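Local coordinates for In2-1 family protein, glutathione transferase lambda3 (Populus trichocarpa, PDB 4PQI) that probably catalyses glutathione-dependent thiol-transfer reactions as a monomeric Lambda-class glutathione transferase, binding glutathione in its thioredoxin-like domain, at residues N159-F164 with Q206-W211; Q45-T50 with D99-L104; Y39-A44 with N82-L87. One frame throughout, in Å; residues are numbered along the deposited sequence. Where two conformers were deposited one is given.

Contact 1 of 3, residues N159-F164 with Q206-W211; sequences NALHKF and QKLAAW. With CA (calcium ion), chain C; CA (calcium ion), chain D.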
loop_
_atom_site.group_PDB
_atom_site.type_symbol
_atom_site.label_atom_id
_atom_site.label_comp_id
_atom_site.label_asym_id
_atom_site.label_seq_id
_atom_site.Cartn_x
_atom_site.Cartn_y
_atom_site.Cartn_z
ATOM N N ASN A 159 12.768 10.581 11.053
ATOM C CA ASN A 159 14.177 10.848 10.776
ATOM C C ASN A 159 14.577 10.563 9.317
ATOM O O ASN A 159 15.318 11.340 8.712
ATOM C CB ASN A 159 15.059 10.129 11.793
ATOM C CG ASN A 159 14.976 10.774 13.173
ATOM O OD1 ASN A 159 15.112 11.980 13.302
ATOM N ND2 ASN A 159 14.721 9.974 14.198
ATOM N N ALA A 160 14.052 9.474 8.752
ATOM C CA ALA A 160 14.248 9.165 7.341
ATOM C C ALA A 160 13.825 10.336 6.452
ATOM O O ALA A 160 14.499 10.637 5.462
ATOM C CB ALA A 160 13.482 7.872 6.944
ATOM N N LEU A 161 12.726 11.006 6.815
ATOM C CA LEU A 161 12.222 12.138 6.034
ATOM C C LEU A 161 13.120 13.384 6.078
ATOM O O LEU A 161 12.919 14.319 5.302
ATOM C CB LEU A 161 10.785 12.490 6.432
ATOM C CG LEU A 161 9.736 11.501 5.919
ATOM C CD1 LEU A 161 8.441 11.631 6.701
ATOM C CD2 LEU A 161 9.491 11.673 4.397
ATOM N N HIS A 162 14.094 13.398 6.987
ATOM C CA HIS A 162 15.098 14.469 7.032
ATOM C C HIS A 162 16.290 14.216 6.097
ATOM O O HIS A 162 17.154 15.075 5.944
ATOM C CB HIS A 162 15.620 14.670 8.464
ATOM C CG HIS A 162 14.721 15.491 9.332
ATOM N ND1 HIS A 162 14.825 16.863 9.419
ATOM C CD2 HIS A 162 13.704 15.138 10.152
ATOM C CE1 HIS A 162 13.910 17.319 10.253
ATOM N NE2 HIS A 162 13.212 16.294 10.708
ATOM N N LYS A 163 16.344 13.046 5.465
ATOM C CA LYS A 163 17.504 12.707 4.635
ATOM C C LYS A 163 17.604 13.598 3.369
ATOM O O LYS A 163 18.627 14.226 3.107
ATOM C CB LYS A 163 17.477 11.207 4.287
ATOM C CG LYS A 163 18.600 10.735 3.366
ATOM C CD LYS A 163 19.769 10.165 4.133
ATOM C CE LYS A 163 20.707 9.391 3.208
ATOM N NZ LYS A 163 21.763 8.667 3.974
ATOM N N PHE A 164 16.530 13.664 2.592
ATOM C CA PHE A 164 16.532 14.449 1.363
ATOM C C PHE A 164 15.693 15.723 1.537
ATOM O O PHE A 164 14.494 15.658 1.844
ATOM C CB PHE A 164 16.071 13.583 0.166
ATOM C CG PHE A 164 17.005 12.434 -0.129
ATOM C CD1 PHE A 164 18.234 12.662 -0.732
ATOM C CD2 PHE A 164 16.674 11.130 0.237
ATOM C CE1 PHE A 164 19.116 11.612 -0.992
ATOM C CE2 PHE A 164 17.548 10.071 -0.014
ATOM C CZ PHE A 164 18.780 10.316 -0.633
ATOM N N GLN A 206 6.948 16.424 12.803
ATOM C CA GLN A 206 6.563 17.439 11.834
ATOM C C GLN A 206 6.610 16.923 10.397
ATOM O O GLN A 206 5.672 17.109 9.625
ATOM C CB GLN A 206 7.489 18.656 11.974
ATOM C CG GLN A 206 7.291 19.485 13.243
ATOM C CD GLN A 206 7.292 18.674 14.537
ATOM O OE1 GLN A 206 6.324 18.707 15.304
ATOM N NE2 GLN A 206 8.377 17.946 14.781
ATOM N N LYS A 207 7.720 16.286 10.042
ATOM C CA LYS A 207 7.942 15.837 8.673
ATOM C C LYS A 207 6.988 14.712 8.305
ATOM O O LYS A 207 6.573 14.589 7.154
ATOM C CB LYS A 207 9.388 15.369 8.503
ATOM C CG LYS A 207 10.425 16.478 8.616
ATOM C CD LYS A 207 10.353 17.384 7.416
ATOM C CE LYS A 207 11.524 18.346 7.374
ATOM N NZ LYS A 207 11.435 19.198 6.161
ATOM N N LEU A 208 6.648 13.888 9.289
ATOM C CA LEU A 208 5.713 12.795 9.063
ATOM C C LEU A 208 4.323 13.372 8.785
ATOM O O LEU A 208 3.598 12.882 7.903
ATOM C CB LEU A 208 5.677 11.851 10.271
ATOM C CG LEU A 208 4.863 10.561 10.148
ATOM C CD1 LEU A 208 5.465 9.620 9.099
ATOM C CD2 LEU A 208 4.750 9.867 11.499
ATOM N N ALA A 209 3.969 14.423 9.525
ATOM C CA ALA A 209 2.693 15.095 9.321
ATOM C C ALA A 209 2.599 15.705 7.919
ATOM O O ALA A 209 1.561 15.611 7.267
ATOM C CB ALA A 209 2.469 16.149 10.390
ATOM N N ALA A 210 3.686 16.323 7.465
ATOM C CA ALA A 210 3.742 16.906 6.126
ATOM C C ALA A 210 3.616 15.822 5.067
ATOM O O ALA A 210 2.916 15.993 4.069
ATOM C CB ALA A 210 5.043 17.683 5.931
ATOM N N TRP A 211 4.302 14.711 5.304
ATOM C CA TRP A 211 4.258 13.549 4.423
ATOM C C TRP A 211 2.826 13.012 4.234
ATOM O O TRP A 211 2.377 12.832 3.101
ATOM C CB TRP A 211 5.180 12.459 4.960
ATOM C CG TRP A 211 5.217 11.234 4.115
ATOM C CD1 TRP A 211 5.872 11.073 2.933
ATOM C CD2 TRP A 211 4.564 9.990 4.392
ATOM N NE1 TRP A 211 5.672 9.797 2.454
ATOM C CE2 TRP A 211 4.867 9.116 3.328
ATOM C CE3 TRP A 211 3.748 9.533 5.433
ATOM C CZ2 TRP A 211 4.388 7.805 3.277
ATOM C CZ3 TRP A 211 3.275 8.232 5.382
ATOM C CH2 TRP A 211 3.604 7.381 4.314
HETATM CA CA CA C . 12.466 16.242 3.068
HETATM CA CA CA D . 17.954 17.289 6.139
HETATM O O HOH W 1 10.636 16.141 4.462
HETATM O O HOH W 2 11.870 13.863 2.669
HETATM O O HOH W 3 13.896 16.991 4.828
HETATM O O HOH W 4 16.054 18.438 7.381
HETATM O O HOH W 5 12.150 18.729 2.618
#
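K207 lays its aliphatic chain over one face of the H162 ring, the two side chains crossing at about a right angle. CG of K207 sits 3.9 Å from the ring centroid and 29° off its normal, which is CH-pi geometry. A bend in the lysine at its second torsion (chi2 -71°) carries CE over the same face, nearer the rim. L161 lodges its CD1 against the helical backbone, 3.5 Å from O of K207 and 3.8 Å from CA of L208. CD1 also meets CB of W211, while CD2 approaches the indole obliquely; the L161 and W211 side chains again cross at about a right angle. The joint belongs to the all-helical C-terminal domain of the glutathione transferase fold, where the turn following helix 151-160 rests on the first turns of helix 206-215. E158 accepts bonds from the backbone N atoms of K207 and L208, and NE1 of W211 is held by D179. The type I turn from A160 to K163 and the F164 that follows it carry the calcium-binding carbonyls. O of H162 binds one ion at 2.4 Å, and ND1 of H162 is 2.9 Å from a water on that same ion. O of F164 binds the other ion at 2.4 Å, together with O of G167, and O of L161 accepts from waters bound to that metal.

Contact 2 of 3, residues Q45-T50 with D99-L104; sequences QRVWIT and DLIKYL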
loop_
_atom_site.group_PDB
_atom_site.type_symbol
_atom_site.label_atom_id
_atom_site.label_comp_id
_atom_site.label_asym_id
_atom_site.label_seq_id
_atom_site.Cartn_x
_atom_site.Cartn_y
_atom_site.Cartn_z
ATOM N N GLN A 45 -3.295 -2.706 -1.354
ATOM C CA GLN A 45 -3.438 -1.280 -1.602
ATOM C C GLN A 45 -2.175 -0.688 -2.213
ATOM O O GLN A 45 -2.269 0.162 -3.092
ATOM C CB GLN A 45 -3.799 -0.527 -0.327
ATOM C CG GLN A 45 -4.162 0.930 -0.579
ATOM C CD GLN A 45 -4.542 1.645 0.686
ATOM O OE1 GLN A 45 -4.430 1.083 1.782
ATOM N NE2 GLN A 45 -5.025 2.880 0.553
ATOM N N ARG A 46 -1.008 -1.147 -1.758
ATOM C CA ARG A 46 0.260 -0.741 -2.367
ATOM C C ARG A 46 0.196 -0.889 -3.885
ATOM O O ARG A 46 0.512 0.031 -4.616
ATOM C CB ARG A 46 1.416 -1.575 -1.832
ATOM C CG ARG A 46 1.853 -1.273 -0.412
ATOM C CD ARG A 46 2.734 -2.407 0.105
ATOM N NE ARG A 46 3.417 -2.086 1.365
ATOM C CZ ARG A 46 4.131 -2.960 2.071
ATOM N NH1 ARG A 46 4.238 -4.225 1.664
ATOM N NH2 ARG A 46 4.722 -2.584 3.198
ATOM N N VAL A 47 -0.227 -2.056 -4.360
ATOM C CA VAL A 47 -0.206 -2.300 -5.796
ATOM C C VAL A 47 -1.293 -1.479 -6.476
ATOM O O VAL A 47 -1.094 -0.937 -7.577
ATOM C CB VAL A 47 -0.377 -3.791 -6.115
ATOM C CG1 VAL A 47 -0.144 -4.034 -7.595
ATOM C CG2 VAL A 47 0.591 -4.623 -5.272
ATOM N N TRP A 48 -2.432 -1.359 -5.803
ATOM C CA TRP A 48 -3.545 -0.552 -6.296
ATOM C C TRP A 48 -3.143 0.905 -6.601
ATOM O O TRP A 48 -3.414 1.418 -7.682
ATOM C CB TRP A 48 -4.671 -0.605 -5.271
ATOM C CG TRP A 48 -5.984 -0.057 -5.722
ATOM C CD1 TRP A 48 -6.288 0.491 -6.940
ATOM C CD2 TRP A 48 -7.182 0.004 -4.944
ATOM N NE1 TRP A 48 -7.601 0.883 -6.963
ATOM C CE2 TRP A 48 -8.172 0.593 -5.751
ATOM C CE3 TRP A 48 -7.511 -0.382 -3.641
ATOM C CZ2 TRP A 48 -9.475 0.803 -5.294
ATOM C CZ3 TRP A 48 -8.799 -0.178 -3.195
ATOM C CH2 TRP A 48 -9.763 0.414 -4.012
ATOM N N ILE A 49 -2.503 1.562 -5.635
ATOM C CA ILE A 49 -2.029 2.926 -5.812
ATOM C C ILE A 49 -1.042 3.032 -6.978
ATOM O O ILE A 49 -1.119 3.971 -7.774
ATOM C CB ILE A 49 -1.321 3.435 -4.536
ATOM C CG1 ILE A 49 -2.260 3.313 -3.330
ATOM C CG2 ILE A 49 -0.813 4.873 -4.731
ATOM C CD1 ILE A 49 -1.528 3.365 -1.972
ATOM N N THR A 50 -0.116 2.078 -7.061
ATOM C CA THR A 50 0.878 2.069 -8.126
ATOM C C THR A 50 0.204 1.953 -9.496
ATOM O O THR A 50 0.536 2.699 -10.424
ATOM C CB THR A 50 1.944 0.931 -7.947
ATOM O OG1 THR A 50 2.536 0.998 -6.648
ATOM C CG2 THR A 50 3.027 1.050 -8.983
ATOM N N ASP A 99 7.494 -6.787 -4.396
ATOM C CA ASP A 99 7.911 -7.291 -5.705
ATOM C C ASP A 99 6.988 -6.785 -6.805
ATOM O O ASP A 99 7.443 -6.477 -7.910
ATOM C CB ASP A 99 7.948 -8.829 -5.748
ATOM C CG ASP A 99 9.052 -9.429 -4.862
ATOM O OD1 ASP A 99 8.922 -10.609 -4.472
ATOM O OD2 ASP A 99 10.060 -8.737 -4.563
ATOM N N LEU A 100 5.688 -6.703 -6.517
ATOM C CA LEU A 100 4.748 -6.280 -7.546
ATOM C C LEU A 100 4.871 -4.781 -7.885
ATOM O O LEU A 100 4.839 -4.407 -9.058
ATOM C CB LEU A 100 3.295 -6.674 -7.189
ATOM C CG LEU A 100 2.978 -8.183 -7.187
ATOM C CD1 LEU A 100 1.571 -8.465 -6.667
ATOM C CD2 LEU A 100 3.140 -8.764 -8.567
ATOM N N ILE A 101 5.033 -3.915 -6.885
ATOM C CA ILE A 101 5.132 -2.489 -7.208
ATOM C C ILE A 101 6.443 -2.196 -7.940
ATOM O O ILE A 101 6.523 -1.332 -8.828
ATOM C CB ILE A 101 4.911 -1.571 -5.983
ATOM C CG1 ILE A 101 6.004 -1.735 -4.923
ATOM C CG2 ILE A 101 3.525 -1.849 -5.359
ATOM C CD1 ILE A 101 5.819 -0.785 -3.731
ATOM N N LYS A 102 7.458 -2.966 -7.600
ATOM C CA LYS A 102 8.735 -2.870 -8.312
ATOM C C LYS A 102 8.605 -3.312 -9.756
ATOM O O LYS A 102 9.234 -2.739 -10.648
ATOM C CB LYS A 102 9.785 -3.714 -7.610
ATOM C CG LYS A 102 10.495 -2.976 -6.499
ATOM C CD LYS A 102 11.112 -3.969 -5.542
ATOM C CE LYS A 102 12.009 -3.279 -4.533
ATOM N NZ LYS A 102 12.397 -4.220 -3.434
ATOM N N TYR A 103 7.770 -4.322 -9.976
ATOM C CA TYR A 103 7.580 -4.908 -11.308
ATOM C C TYR A 103 6.760 -3.996 -12.231
ATOM O O TYR A 103 7.073 -3.849 -13.431
ATOM C CB TYR A 103 6.922 -6.278 -11.150
ATOM C CG TYR A 103 6.668 -7.051 -12.429
ATOM C CD1 TYR A 103 7.679 -7.251 -13.368
ATOM C CD2 TYR A 103 5.428 -7.618 -12.672
ATOM C CE1 TYR A 103 7.438 -7.984 -14.530
ATOM C CE2 TYR A 103 5.187 -8.354 -13.812
ATOM C CZ TYR A 103 6.189 -8.533 -14.737
ATOM O OH TYR A 103 5.920 -9.265 -15.882
ATOM N N LEU A 104 5.706 -3.392 -11.674
ATOM C CA LEU A 104 4.963 -2.367 -12.396
ATOM C C LEU A 104 5.911 -1.247 -12.813
ATOM O O LEU A 104 5.898 -0.829 -13.969
ATOM C CB LEU A 104 3.804 -1.817 -11.563
ATOM C CG LEU A 104 2.645 -2.790 -11.280
ATOM C CD1 LEU A 104 1.368 -2.049 -10.817
ATOM C CD2 LEU A 104 2.366 -3.643 -12.509
#
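V47 sets its two methyls against three residues of the facing helix: CG2 lies 3.9 Å from CB of L100 and 4.0 Å from CG2 of I101, and CG1 is 4.1 Å from CD1 of L104. This is helix packing within the thioredoxin-like N-terminal domain, where helices 42-54 and 97-107 run nearly parallel; the local axes approach to 9.1 Å at an angle of 13°. The closest CA pair is V47 with I101, and all six touching residues are buried. The V47 side chain meets L104 at about a right angle, but L100 and I101 obliquely. I101 has CG1 between the backbone N and the carbonyl carbon (chi1 65°), an orientation that turns the CG2 branch toward segment 45-50 and into the angle between R46 and T50. CG2 of T50 packs on CB of L104 at 3.9 Å. R46 contributes CB and its backbone here, while the extended side chain leads away, NE to O of A181 and NH1 to OG of S97. V47 also touches P85, and L100 touches L87 of strand 86-89. The hydroxyl of T50 is a polar group in an otherwise apolar seam, satisfied within its own helix: OG1 donates to O of R46 at 3.0 Å, tilted 32° from the carbonyl plane, on the opposite face from N of T50, and lies 3.3 Å from CG2 of I101.

Contact 3 of 3, residues Y39-A44 with N82-L87; sequences YTCPFA and NKVPSL. With GSH (glutathione), chain B.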
loop_
_atom_site.group_PDB
_atom_site.type_symbol
_atom_site.label_atom_id
_atom_site.label_comp_id
_atom_site.label_asym_id
_atom_site.label_seq_id
_atom_site.Cartn_x
_atom_site.Cartn_y
_atom_site.Cartn_z
ATOM N N TYR A 39 -10.253 -5.141 -1.284
ATOM C CA TYR A 39 -10.282 -3.678 -1.238
ATOM C C TYR A 39 -9.755 -3.050 0.056
ATOM O O TYR A 39 -9.348 -1.890 0.058
ATOM C CB TYR A 39 -11.690 -3.150 -1.504
ATOM C CG TYR A 39 -12.149 -3.237 -2.942
ATOM C CD1 TYR A 39 -11.353 -2.779 -3.986
ATOM C CD2 TYR A 39 -13.394 -3.784 -3.256
ATOM C CE1 TYR A 39 -11.791 -2.862 -5.310
ATOM C CE2 TYR A 39 -13.837 -3.867 -4.563
ATOM C CZ TYR A 39 -13.045 -3.402 -5.587
ATOM O OH TYR A 39 -13.521 -3.493 -6.886
ATOM N N THR A 40 -9.770 -3.801 1.154
ATOM C CA THR A 40 -9.315 -3.246 2.428
ATOM C C THR A 40 -7.937 -3.772 2.837
ATOM O O THR A 40 -7.467 -3.469 3.931
ATOM C CB THR A 40 -10.310 -3.543 3.569
ATOM O OG1 THR A 40 -10.490 -4.962 3.680
ATOM C CG2 THR A 40 -11.669 -2.870 3.306
ATOM N N CYS A 41 -7.305 -4.577 1.981
ATOM C CA CYS A 41 -5.996 -5.128 2.318
ATOM C C CYS A 41 -4.923 -4.087 2.007
ATOM O O CYS A 41 -4.843 -3.613 0.861
ATOM C CB CYS A 41 -5.719 -6.407 1.527
ATOM S SG CYS A 41 -3.979 -6.934 1.551
ATOM N N PRO A 42 -4.118 -3.726 3.021
ATOM C CA PRO A 42 -3.082 -2.695 2.865
ATOM C C PRO A 42 -1.907 -3.163 1.992
ATOM O O PRO A 42 -1.273 -2.322 1.345
ATOM C CB PRO A 42 -2.642 -2.397 4.313
ATOM C CG PRO A 42 -2.973 -3.629 5.073
ATOM C CD PRO A 42 -4.182 -4.245 4.403
ATOM N N PHE A 43 -1.630 -4.468 1.945
ATOM C CA PHE A 43 -0.558 -4.951 1.063
ATOM C C PHE A 43 -0.996 -4.796 -0.392
ATOM O O PHE A 43 -0.234 -4.302 -1.230
ATOM C CB PHE A 43 -0.183 -6.403 1.355
ATOM C CG PHE A 43 0.415 -6.614 2.721
ATOM C CD1 PHE A 43 1.763 -6.368 2.949
ATOM C CD2 PHE A 43 -0.376 -7.064 3.776
ATOM C CE1 PHE A 43 2.317 -6.562 4.212
ATOM C CE2 PHE A 43 0.167 -7.259 5.033
ATOM C CZ PHE A 43 1.519 -7.003 5.254
ATOM N N ALA A 44 -2.231 -5.206 -0.676
ATOM C CA ALA A 44 -2.812 -5.013 -2.001
ATOM C C ALA A 44 -2.962 -3.525 -2.349
ATOM O O ALA A 44 -2.782 -3.124 -3.499
ATOM C CB ALA A 44 -4.162 -5.720 -2.090
ATOM N N ASN A 82 -2.364 -18.506 -1.460
ATOM C CA ASN A 82 -3.687 -18.107 -0.973
ATOM C C ASN A 82 -3.665 -16.811 -0.158
ATOM O O ASN A 82 -4.180 -16.756 0.974
ATOM C CB ASN A 82 -4.344 -19.230 -0.162
ATOM C CG ASN A 82 -5.849 -19.026 -0.008
ATOM O OD1 ASN A 82 -6.431 -18.171 -0.668
ATOM N ND2 ASN A 82 -6.478 -19.812 0.869
ATOM N N LYS A 83 -3.036 -15.791 -0.738
ATOM C CA LYS A 83 -3.030 -14.437 -0.196
ATOM C C LYS A 83 -3.161 -13.455 -1.343
ATOM O O LYS A 83 -2.873 -13.805 -2.489
ATOM C CB LYS A 83 -1.718 -14.129 0.531
ATOM C CG LYS A 83 -1.446 -14.965 1.777
ATOM C CD LYS A 83 -0.192 -14.470 2.472
ATOM C CE LYS A 83 0.257 -15.447 3.553
ATOM N NZ LYS A 83 -0.876 -15.841 4.431
ATOM N N VAL A 84 -3.564 -12.222 -1.028
ATOM C CA VAL A 84 -3.582 -11.123 -1.999
ATOM C C VAL A 84 -2.559 -10.066 -1.547
ATOM O O VAL A 84 -2.270 -9.954 -0.353
ATOM C CB VAL A 84 -5.001 -10.523 -2.189
ATOM C CG1 VAL A 84 -5.910 -11.530 -2.896
ATOM C CG2 VAL A 84 -5.614 -10.052 -0.876
ATOM N N PRO A 85 -1.985 -9.311 -2.491
ATOM C CA PRO A 85 -2.248 -9.367 -3.937
ATOM C C PRO A 85 -1.472 -10.439 -4.704
ATOM O O PRO A 85 -0.406 -10.879 -4.284
ATOM C CB PRO A 85 -1.789 -7.998 -4.416
ATOM C CG PRO A 85 -0.669 -7.628 -3.458
ATOM C CD PRO A 85 -1.092 -8.187 -2.126
ATOM N N SER A 86 -2.004 -10.822 -5.859
ATOM C CA SER A 86 -1.214 -11.535 -6.839
ATOM C C SER A 86 -1.536 -10.933 -8.204
ATOM O O SER A 86 -2.625 -10.425 -8.435
ATOM C CB SER A 86 -1.480 -13.053 -6.801
ATOM O OG SER A 86 -2.829 -13.334 -7.154
ATOM N N LEU A 87 -0.564 -10.957 -9.095
ATOM C CA LEU A 87 -0.755 -10.365 -10.399
ATOM C C LEU A 87 -0.633 -11.429 -11.479
ATOM O O LEU A 87 0.350 -12.175 -11.517
ATOM C CB LEU A 87 0.288 -9.288 -10.641
ATOM C CG LEU A 87 0.147 -8.521 -11.956
ATOM C CD1 LEU A 87 -0.927 -7.448 -11.818
ATOM C CD2 LEU A 87 1.493 -7.905 -12.293
HETATM N N1 GSH B . 3.788 -10.465 2.346
HETATM C CA1 GSH B . 2.551 -10.420 1.580
HETATM C C1 GSH B . 2.575 -9.250 0.628
HETATM O O11 GSH B . 2.062 -9.314 -0.511
HETATM O O12 GSH B . 3.138 -8.190 0.957
HETATM C CB1 GSH B . 1.370 -10.334 2.544
HETATM C CG1 GSH B . 0.030 -10.162 1.836
HETATM C CD1 GSH B . -1.074 -10.491 2.820
HETATM O OE1 GSH B . -0.757 -11.018 4.078
HETATM N N2 GSH B . -2.343 -10.265 2.491
HETATM C CA2 GSH B . -3.380 -10.623 3.446
HETATM C C2 GSH B . -4.028 -11.928 3.081
HETATM O O2 GSH B . -4.173 -12.301 1.735
HETATM C CB2 GSH B . -4.440 -9.526 3.507
HETATM S SG2 GSH B . -3.970 -8.189 4.628
HETATM N N3 GSH B . -4.465 -12.692 4.068
HETATM C CA3 GSH B . -5.477 -13.702 3.823
HETATM C C3 GSH B . -4.945 -15.063 4.198
HETATM O O31 GSH B . -5.643 -16.092 4.018
HETATM O O32 GSH B . -3.794 -15.167 4.690
#
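A44, in the first turn of helix 42-54, and P85, which follows a cis peptide bond, have CA atoms 4.8 Å apart, the closest CA pair between 39-44 and 82-87. CD of P85 presses on this turn, 3.5 Å from N of A44 and 4.0 Å from CB of F43. C41 is the N-cap: with SG anti to its backbone N (chi1 165°), the sulfur accepts from N of A44 at 3.3 Å in a nearly straight bond (173°). The same SG lies 3.3 Å from SG2 of glutathione, too far for a disulfide. V84 grips the tripeptide backbone with a pair of bonds, its N donating to O2 at 2.8 Å and its O accepting from N2, while NZ of K83 reaches carboxylate O32. CB1 of the gamma-glutamyl arm sits 3.8 Å above the centre of the F43 ring, which also meets F185 edge-to-face. With an alanine at F43, that arm would probably lose the flat surface beneath it and be freer to turn, and F185 would lose its ring partner. A helix-start cysteine facing a cis-proline loop is characteristic of the glutathione site in cysteine-type glutathione transferases, built on the thioredoxin fold, consistent with thiol transfer.

In the fold
Contacts 2 and 3 are neighbours in the N-terminal, thioredoxin-like part of the chain, their centres 10 Å apart, and they share helix 42-54: contact 3 uses its start, contact 2 the turns that follow. They touch directly, CH2 of W48 lying 3.6 Å from CD1 of Y39. Contact 2 is buried and apolar; contact 3 is also largely buried, but adds polar bonds from V84 and K83 to glutathione. Contact 1 stands apart in the helical C-terminal domain, its centre 28 Å from that of contact 3, peripheral yet with a buried leucine centre, edged by exposed H162, water and calcium.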